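Local coordinates for protein putative branched-chain amino acid ABC transporter (Rhodospirillum rubrum ATCC 11170, PDB 3HUT) that probably serves as the extracellular solute-binding receptor of an ABC transporter, capturing branched-chain or related amino acids for uptake, at residues G127-A131 with A158-F163; P195-A201 with L221-S226. All coordinates share one frame; numbering follows the deposited sequence.

Contact 1. Residues G127-A131 with A158-F163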
ATOM      1  N   GLY A 127      -9.453  -5.934  -4.496  1.00  9.61           N
ATOM      2  CA  GLY A 127     -10.704  -6.609  -4.809  1.00 10.92           C
ATOM      3  C   GLY A 127     -10.660  -7.399  -6.106  1.00 11.81           C
ATOM      4  O   GLY A 127     -10.792  -8.621  -6.095  1.00 11.64           O
ATOM      5  N   PRO A 128     -10.494  -6.723  -7.253  1.00 11.80           N
ATOM      6  CA  PRO A 128     -10.436  -7.406  -8.547  1.00 11.24           C
ATOM      7  C   PRO A 128      -9.276  -8.401  -8.608  1.00  9.98           C
ATOM      8  O   PRO A 128      -9.387  -9.461  -9.219  1.00 11.15           O
ATOM      9  CB  PRO A 128     -10.263  -6.256  -9.533  1.00 12.17           C
ATOM     10  CG  PRO A 128     -10.994  -5.127  -8.863  1.00 11.37           C
ATOM     11  CD  PRO A 128     -10.542  -5.260  -7.430  1.00 11.63           C
ATOM     12  N   ASN A 129      -8.160  -8.054  -7.978  1.00  8.25           N
ATOM     13  CA  ASN A 129      -6.998  -8.935  -7.970  1.00  8.68           C
ATOM     14  C   ASN A 129      -7.351 -10.284  -7.347  1.00  8.22           C
ATOM     15  O   ASN A 129      -7.040 -11.342  -7.901  1.00  6.36           O
ATOM     16  CB  ASN A 129      -5.849  -8.292  -7.182  1.00 10.57           C
ATOM     17  CG  ASN A 129      -4.615  -9.182  -7.109  1.00 14.12           C
ATOM     18  OD1 ASN A 129      -4.495 -10.039  -6.227  1.00 15.89           O
ATOM     19  ND2 ASN A 129      -3.696  -8.991  -8.047  1.00 10.34           N
ATOM     20  N   ASN A 130      -8.025 -10.243  -6.202  1.00  7.95           N
ATOM     21  CA  ASN A 130      -8.390 -11.469  -5.512  1.00  7.16           C
ATOM     22  C   ASN A 130      -9.551 -12.203  -6.156  1.00  6.85           C
ATOM     23  O   ASN A 130      -9.644 -13.430  -6.068  1.00  7.94           O
ATOM     24  CB  ASN A 130      -8.676 -11.168  -4.043  1.00  7.84           C
ATOM     25  CG  ASN A 130      -7.443 -10.686  -3.318  1.00  8.70           C
ATOM     26  OD1 ASN A 130      -6.322 -10.994  -3.730  1.00  8.91           O
ATOM     27  ND2 ASN A 130      -7.630  -9.935  -2.235  1.00  8.72           N
ATOM     28  N   ALA A 131     -10.440 -11.469  -6.812  1.00  7.25           N
ATOM     29  CA  ALA A 131     -11.553 -12.139  -7.478  1.00  7.42           C
ATOM     30  C   ALA A 131     -10.961 -12.948  -8.634  1.00  6.55           C
ATOM     31  O   ALA A 131     -11.313 -14.111  -8.833  1.00  9.79           O
ATOM     32  CB  ALA A 131     -12.559 -11.120  -7.994  1.00  6.47           C
ATOM     33  N   ALA A 158     -15.690  -4.040  -4.915  1.00  9.60           N
ATOM     34  CA  ALA A 158     -14.855  -4.242  -6.096  1.00  9.85           C
ATOM     35  C   ALA A 158     -14.628  -5.737  -6.330  1.00 10.63           C
ATOM     36  O   ALA A 158     -14.594  -6.201  -7.477  1.00  9.32           O
ATOM     37  CB  ALA A 158     -13.526  -3.521  -5.926  1.00 11.77           C
ATOM     38  N   PHE A 159     -14.477  -6.489  -5.238  1.00  8.88           N
ATOM     39  CA  PHE A 159     -14.278  -7.932  -5.337  1.00  9.09           C
ATOM     40  C   PHE A 159     -15.529  -8.590  -5.910  1.00  7.35           C
ATOM     41  O   PHE A 159     -15.450  -9.359  -6.864  1.00  8.38           O
ATOM     42  CB  PHE A 159     -13.992  -8.552  -3.966  1.00  7.50           C
ATOM     43  CG  PHE A 159     -14.007 -10.064  -3.971  1.00 10.08           C
ATOM     44  CD1 PHE A 159     -12.866 -10.786  -4.311  1.00  8.52           C
ATOM     45  CD2 PHE A 159     -15.184 -10.763  -3.693  1.00 10.66           C
ATOM     46  CE1 PHE A 159     -12.890 -12.176  -4.377  1.00  8.86           C
ATOM     47  CE2 PHE A 159     -15.223 -12.158  -3.758  1.00 10.94           C
ATOM     48  CZ  PHE A 159     -14.073 -12.867  -4.103  1.00 11.15           C
ATOM     49  N   ARG A 160     -16.682  -8.298  -5.316  1.00  7.11           N
ATOM     50  CA  ARG A 160     -17.930  -8.890  -5.790  1.00  8.86           C
ATOM     51  C   ARG A 160     -18.165  -8.581  -7.269  1.00  9.15           C
ATOM     52  O   ARG A 160     -18.480  -9.475  -8.058  1.00  9.10           O
ATOM     53  CB  ARG A 160     -19.115  -8.397  -4.949  1.00 10.85           C
ATOM     54  CG  ARG A 160     -19.109  -8.897  -3.500  1.00 12.71           C
ATOM     55  CD  ARG A 160     -20.432  -8.588  -2.804  1.00 15.89           C
ATOM     56  NE  ARG A 160     -20.672  -7.152  -2.754  1.00 14.64           N
ATOM     57  CZ  ARG A 160     -20.379  -6.379  -1.715  1.00 17.01           C
ATOM     58  NH1 ARG A 160     -19.844  -6.907  -0.620  1.00 15.91           N
ATOM     59  NH2 ARG A 160     -20.598  -5.072  -1.784  1.00 17.72           N
ATOM     60  N   LYS A 161     -17.990  -7.320  -7.650  1.00  8.35           N
ATOM     61  CA  LYS A 161     -18.193  -6.921  -9.037  1.00 11.36           C
ATOM     62  C   LYS A 161     -17.269  -7.688  -9.981  1.00 10.60           C
ATOM     63  O   LYS A 161     -17.702  -8.173 -11.025  1.00 11.29           O
ATOM     64  CB  LYS A 161     -17.959  -5.416  -9.191  1.00 12.05           C
ATOM     65  CG  LYS A 161     -18.358  -4.869 -10.549  1.00 18.30           C
ATOM     66  CD  LYS A 161     -18.176  -3.361 -10.617  1.00 22.40           C
ATOM     67  CE  LYS A 161     -18.628  -2.817 -11.964  1.00 25.81           C
ATOM     68  NZ  LYS A 161     -18.485  -1.337 -12.046  1.00 29.22           N
ATOM     69  N   ALA A 162     -15.997  -7.799  -9.611  1.00  9.87           N
ATOM     70  CA  ALA A 162     -15.019  -8.505 -10.439  1.00  9.53           C
ATOM     71  C   ALA A 162     -15.325  -9.995 -10.547  1.00 10.15           C
ATOM     72  O   ALA A 162     -15.164 -10.601 -11.611  1.00 10.23           O
ATOM     73  CB  ALA A 162     -13.617  -8.308  -9.874  1.00  8.77           C
ATOM     74  N   PHE A 163     -15.759 -10.587  -9.440  1.00  8.14           N
ATOM     75  CA  PHE A 163     -16.071 -12.010  -9.416  1.00  8.26           C
ATOM     76  C   PHE A 163     -17.260 -12.318 -10.332  1.00 10.10           C
ATOM     77  O   PHE A 163     -17.203 -13.237 -11.149  1.00 10.49           O
ATOM     78  CB  PHE A 163     -16.381 -12.439  -7.977  1.00  8.43           C
ATOM     79  CG  PHE A 163     -16.322 -13.924  -7.751  1.00 10.06           C
ATOM     80  CD1 PHE A 163     -15.114 -14.612  -7.844  1.00 10.22           C
ATOM     81  CD2 PHE A 163     -17.471 -14.630  -7.406  1.00  9.75           C
ATOM     82  CE1 PHE A 163     -15.052 -15.985  -7.594  1.00  9.80           C
ATOM     83  CE2 PHE A 163     -17.419 -16.003  -7.154  1.00 10.73           C
ATOM     84  CZ  PHE A 163     -16.206 -16.679  -7.248  1.00 11.19           C
TER
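Ala131 and Ala162 meet methyl to methyl, CB to CB at 3.5 Å. The CB of Ala162 also lies 3.6 Å from the CA of Pro128, while the ring of Pro128 sets its CD 3.8 Å from the CB of Ala158. Gly127 brings the backbones closest, its CA 3.8 Å from the CA of Phe159. With alanine, glycine and proline where the two backbones come nearest, the axes of the short segments approach to 7.4 Å, crossing at -43°.

Phe159 closes one flank, its CG anti to the backbone N (chi1 170°), which carries the ring forward along helix 126-136: Gly127 O lies at the ring edge, 3.5 Å from CD1, and CE1 comes within 3.4 Å of the CA of Ala131. The ring also stacks with Tyr199. Replacing Phe159 by alanine removes the ring, which would probably open a gap beside Ala131 and leave Tyr199 without its stacking partner. Phe163 turns its ring edge to Ala131 O.

Beyond this shell, Met134 and strand 141-147 (Val142, Val144) hold Phe159 between helix and sheet. Gly127 O is already bonded to Ala131 N in its own helix, so close apolar fit joins the two helices.

Contact 2. Residues P195-A201 with L221-S226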
ATOM      1  N   PRO A 195     -21.309 -22.319  -0.024  1.00 15.77           N
ATOM      2  CA  PRO A 195     -20.388 -21.743  -1.008  1.00 13.63           C
ATOM      3  C   PRO A 195     -19.142 -22.629  -1.094  1.00 11.85           C
ATOM      4  O   PRO A 195     -18.892 -23.426  -0.195  1.00  9.72           O
ATOM      5  CB  PRO A 195     -20.088 -20.361  -0.426  1.00 14.12           C
ATOM      6  CG  PRO A 195     -20.182 -20.597   1.053  1.00 15.27           C
ATOM      7  CD  PRO A 195     -21.423 -21.457   1.166  1.00 15.22           C
ATOM      8  N   GLN A 196     -18.369 -22.500  -2.169  1.00  9.95           N
ATOM      9  CA  GLN A 196     -17.158 -23.302  -2.335  1.00  9.11           C
ATOM     10  C   GLN A 196     -15.994 -22.708  -1.544  1.00  9.90           C
ATOM     11  O   GLN A 196     -15.066 -23.416  -1.160  1.00  9.35           O
ATOM     12  CB  GLN A 196     -16.754 -23.376  -3.805  1.00 11.07           C
ATOM     13  CG  GLN A 196     -17.816 -23.910  -4.743  1.00 11.58           C
ATOM     14  CD  GLN A 196     -17.378 -23.815  -6.190  1.00 15.91           C
ATOM     15  OE1 GLN A 196     -16.804 -22.807  -6.604  1.00 13.71           O
ATOM     16  NE2 GLN A 196     -17.649 -24.861  -6.969  1.00 14.54           N
ATOM     17  N   ALA A 197     -16.042 -21.404  -1.307  1.00  8.56           N
ATOM     18  CA  ALA A 197     -14.974 -20.746  -0.570  1.00 10.03           C
ATOM     19  C   ALA A 197     -15.462 -19.467   0.085  1.00 11.49           C
ATOM     20  O   ALA A 197     -16.583 -19.016  -0.163  1.00 11.24           O
ATOM     21  CB  ALA A 197     -13.803 -20.440  -1.502  1.00  8.96           C
ATOM     22  N   ILE A 198     -14.597 -18.888   0.913  1.00 10.68           N
ATOM     23  CA  ILE A 198     -14.908 -17.663   1.635  1.00 12.41           C
ATOM     24  C   ILE A 198     -13.841 -16.598   1.406  1.00 11.10           C
ATOM     25  O   ILE A 198     -12.642 -16.892   1.440  1.00 10.61           O
ATOM     26  CB  ILE A 198     -14.984 -17.934   3.158  1.00 13.63           C
ATOM     27  CG1 ILE A 198     -16.018 -19.024   3.439  1.00 14.33           C
ATOM     28  CG2 ILE A 198     -15.330 -16.645   3.906  1.00 14.61           C
ATOM     29  CD1 ILE A 198     -16.053 -19.479   4.887  1.00 16.24           C
ATOM     30  N   TYR A 199     -14.282 -15.368   1.159  1.00  8.26           N
ATOM     31  CA  TYR A 199     -13.354 -14.261   0.978  1.00  8.41           C
ATOM     32  C   TYR A 199     -13.600 -13.291   2.123  1.00  9.09           C
ATOM     33  O   TYR A 199     -14.725 -12.827   2.311  1.00  7.18           O
ATOM     34  CB  TYR A 199     -13.584 -13.528  -0.347  1.00  8.89           C
ATOM     35  CG  TYR A 199     -12.632 -12.361  -0.506  1.00  7.39           C
ATOM     36  CD1 TYR A 199     -11.268 -12.581  -0.720  1.00  8.66           C
ATOM     37  CD2 TYR A 199     -13.073 -11.043  -0.362  1.00  7.21           C
ATOM     38  CE1 TYR A 199     -10.361 -11.519  -0.782  1.00  6.97           C
ATOM     39  CE2 TYR A 199     -12.168  -9.968  -0.425  1.00  7.94           C
ATOM     40  CZ  TYR A 199     -10.816 -10.219  -0.633  1.00  9.05           C
ATOM     41  OH  TYR A 199      -9.908  -9.179  -0.685  1.00  9.97           O
ATOM     42  N   LEU A 200     -12.556 -12.987   2.888  1.00  8.13           N
ATOM     43  CA  LEU A 200     -12.691 -12.082   4.023  1.00  8.02           C
ATOM     44  C   LEU A 200     -12.135 -10.684   3.774  1.00  7.72           C
ATOM     45  O   LEU A 200     -10.928 -10.509   3.602  1.00  7.99           O
ATOM     46  CB  LEU A 200     -11.991 -12.672   5.254  1.00  7.58           C
ATOM     47  CG  LEU A 200     -12.484 -14.039   5.747  1.00  9.51           C
ATOM     48  CD1 LEU A 200     -11.666 -14.485   6.960  1.00  6.97           C
ATOM     49  CD2 LEU A 200     -13.969 -13.942   6.096  1.00  8.47           C
ATOM     50  N   ALA A 201     -13.015  -9.692   3.753  1.00  7.00           N
ATOM     51  CA  ALA A 201     -12.586  -8.314   3.582  1.00  7.27           C
ATOM     52  C   ALA A 201     -12.551  -7.750   4.991  1.00  8.88           C
ATOM     53  O   ALA A 201     -13.428  -6.974   5.382  1.00  7.78           O
ATOM     54  CB  ALA A 201     -13.590  -7.546   2.724  1.00  8.10           C
ATOM     55  N   LEU A 221     -13.948 -25.346   4.474  1.00 11.09           N
ATOM     56  CA  LEU A 221     -13.868 -24.484   3.304  1.00 11.65           C
ATOM     57  C   LEU A 221     -12.594 -23.653   3.258  1.00 11.40           C
ATOM     58  O   LEU A 221     -12.124 -23.157   4.279  1.00 10.19           O
ATOM     59  CB  LEU A 221     -15.079 -23.548   3.250  1.00 12.13           C
ATOM     60  CG  LEU A 221     -16.446 -24.222   3.148  1.00 13.55           C
ATOM     61  CD1 LEU A 221     -17.525 -23.163   3.002  1.00 16.54           C
ATOM     62  CD2 LEU A 221     -16.460 -25.174   1.948  1.00 15.09           C
ATOM     63  N   PRO A 222     -12.010 -23.501   2.060  1.00 11.28           N
ATOM     64  CA  PRO A 222     -10.787 -22.705   1.941  1.00 10.87           C
ATOM     65  C   PRO A 222     -11.126 -21.227   2.147  1.00  8.38           C
ATOM     66  O   PRO A 222     -12.245 -20.792   1.862  1.00  7.30           O
ATOM     67  CB  PRO A 222     -10.307 -23.015   0.521  1.00 11.98           C
ATOM     68  CG  PRO A 222     -11.579 -23.290  -0.217  1.00 13.67           C
ATOM     69  CD  PRO A 222     -12.367 -24.127   0.772  1.00 11.66           C
ATOM     70  N   VAL A 223     -10.159 -20.461   2.637  1.00  7.67           N
ATOM     71  CA  VAL A 223     -10.373 -19.045   2.899  1.00  5.13           C
ATOM     72  C   VAL A 223      -9.320 -18.157   2.253  1.00  5.89           C
ATOM     73  O   VAL A 223      -8.125 -18.445   2.321  1.00  7.80           O
ATOM     74  CB  VAL A 223     -10.368 -18.767   4.417  1.00  6.00           C
ATOM     75  CG1 VAL A 223     -10.469 -17.256   4.680  1.00  4.86           C
ATOM     76  CG2 VAL A 223     -11.522 -19.506   5.082  1.00  3.61           C
ATOM     77  N   TYR A 224      -9.782 -17.084   1.616  1.00  7.71           N
ATOM     78  CA  TYR A 224      -8.908 -16.099   0.981  1.00  6.81           C
ATOM     79  C   TYR A 224      -9.251 -14.795   1.684  1.00  8.08           C
ATOM     80  O   TYR A 224     -10.370 -14.634   2.174  1.00  9.63           O
ATOM     81  CB  TYR A 224      -9.223 -15.960  -0.510  1.00  7.66           C
ATOM     82  CG  TYR A 224      -8.786 -17.128  -1.367  1.00  8.32           C
ATOM     83  CD1 TYR A 224      -7.744 -16.991  -2.284  1.00  7.86           C
ATOM     84  CD2 TYR A 224      -9.430 -18.361  -1.279  1.00  9.55           C
ATOM     85  CE1 TYR A 224      -7.355 -18.054  -3.100  1.00  8.36           C
ATOM     86  CE2 TYR A 224      -9.049 -19.429  -2.090  1.00  8.24           C
ATOM     87  CZ  TYR A 224      -8.011 -19.268  -2.999  1.00  9.18           C
ATOM     88  OH  TYR A 224      -7.640 -20.315  -3.815  1.00  9.19           O
ATOM     89  N   GLY A 225      -8.312 -13.862   1.743  1.00  6.79           N
ATOM     90  CA  GLY A 225      -8.627 -12.621   2.420  1.00  8.06           C
ATOM     91  C   GLY A 225      -7.783 -11.421   2.055  1.00  7.47           C
ATOM     92  O   GLY A 225      -6.809 -11.514   1.309  1.00  7.71           O
ATOM     93  N   SER A 226      -8.183 -10.286   2.613  1.00  7.09           N
ATOM     94  CA  SER A 226      -7.529  -9.009   2.405  1.00  6.97           C
ATOM     95  C   SER A 226      -6.099  -8.981   2.931  1.00  8.82           C
ATOM     96  O   SER A 226      -5.721  -9.768   3.807  1.00  6.83           O
ATOM     97  CB  SER A 226      -8.340  -7.916   3.110  1.00  7.00           C
ATOM     98  OG  SER A 226      -7.613  -6.700   3.197  1.00  7.21           O
TER
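Tyr199 lays its ring beside the backbone of 224-226 and does not simply project from the sheet. With chi1 at 179°, the ring swings away from its own backbone N and over toward 224-226, taking CD1 to 4.0 Å from the CB of Tyr224 and CE1 to 3.8 Å from the CA of Gly225, where no side chain intervenes. The Tyr224 ring has its CG beside the backbone N (chi1 -73°) and presents an edge to Ile198 O.

The other face carries Ile198, Leu200 and Val223. Leu200 and Val223 cross obliquely, with CD1 of the leucine 3.8 Å from CG1 of the valine. Before the paired strands, Leu221 stands at about a right angle to Pro195 and Pro222 packs its CG 3.8 Å from the CB of Ala197.

Between the two faces runs regular parallel pairing. Ile198 receives and gives, its N bonding to Pro222 O and its O accepting Tyr224 N at 2.9 Å in a nearly straight bond (173°). Leu200 repeats the pattern, with its N to Tyr224 O at 2.8 Å and its O accepting Ser226 N.

The two strands are the ends of a beta-alpha-beta unit whose connecting helix, 204-216, covers the aliphatic face through Phe210, Leu211 and Leu214. Across the sheet, helix 126-136 packs on the tyrosines: Met134 touches both, and Trp133 meets the Tyr224 ring edge-to-face. Tyr224 OH is hydrogen-bonded to Asp137, just past that helix, and to Arg246 of strand 246-249. Strand 141-147 continues the sheet beyond 197-201, and strand 246-249 beyond 223-225.

In the fold
Helix packing and strand pairing here are two layers of one alpha/beta lobe of a periplasmic binding protein fold. The centres of contact 1 and contact 2 lie about 12 Å apart, and Tyr199 joins them: its ring stacks with Phe159, whose CZ is 3.8 Å from the CB of Tyr199, and its OH lies close to the side-chain amide of Asn130. Helix 126-136 therefore packs both against helix 150-165 and onto the sheet. In such receptors ligand is generally held in the cleft between two lobes; both contacts are packing within one lobe, and no ligand is part of either.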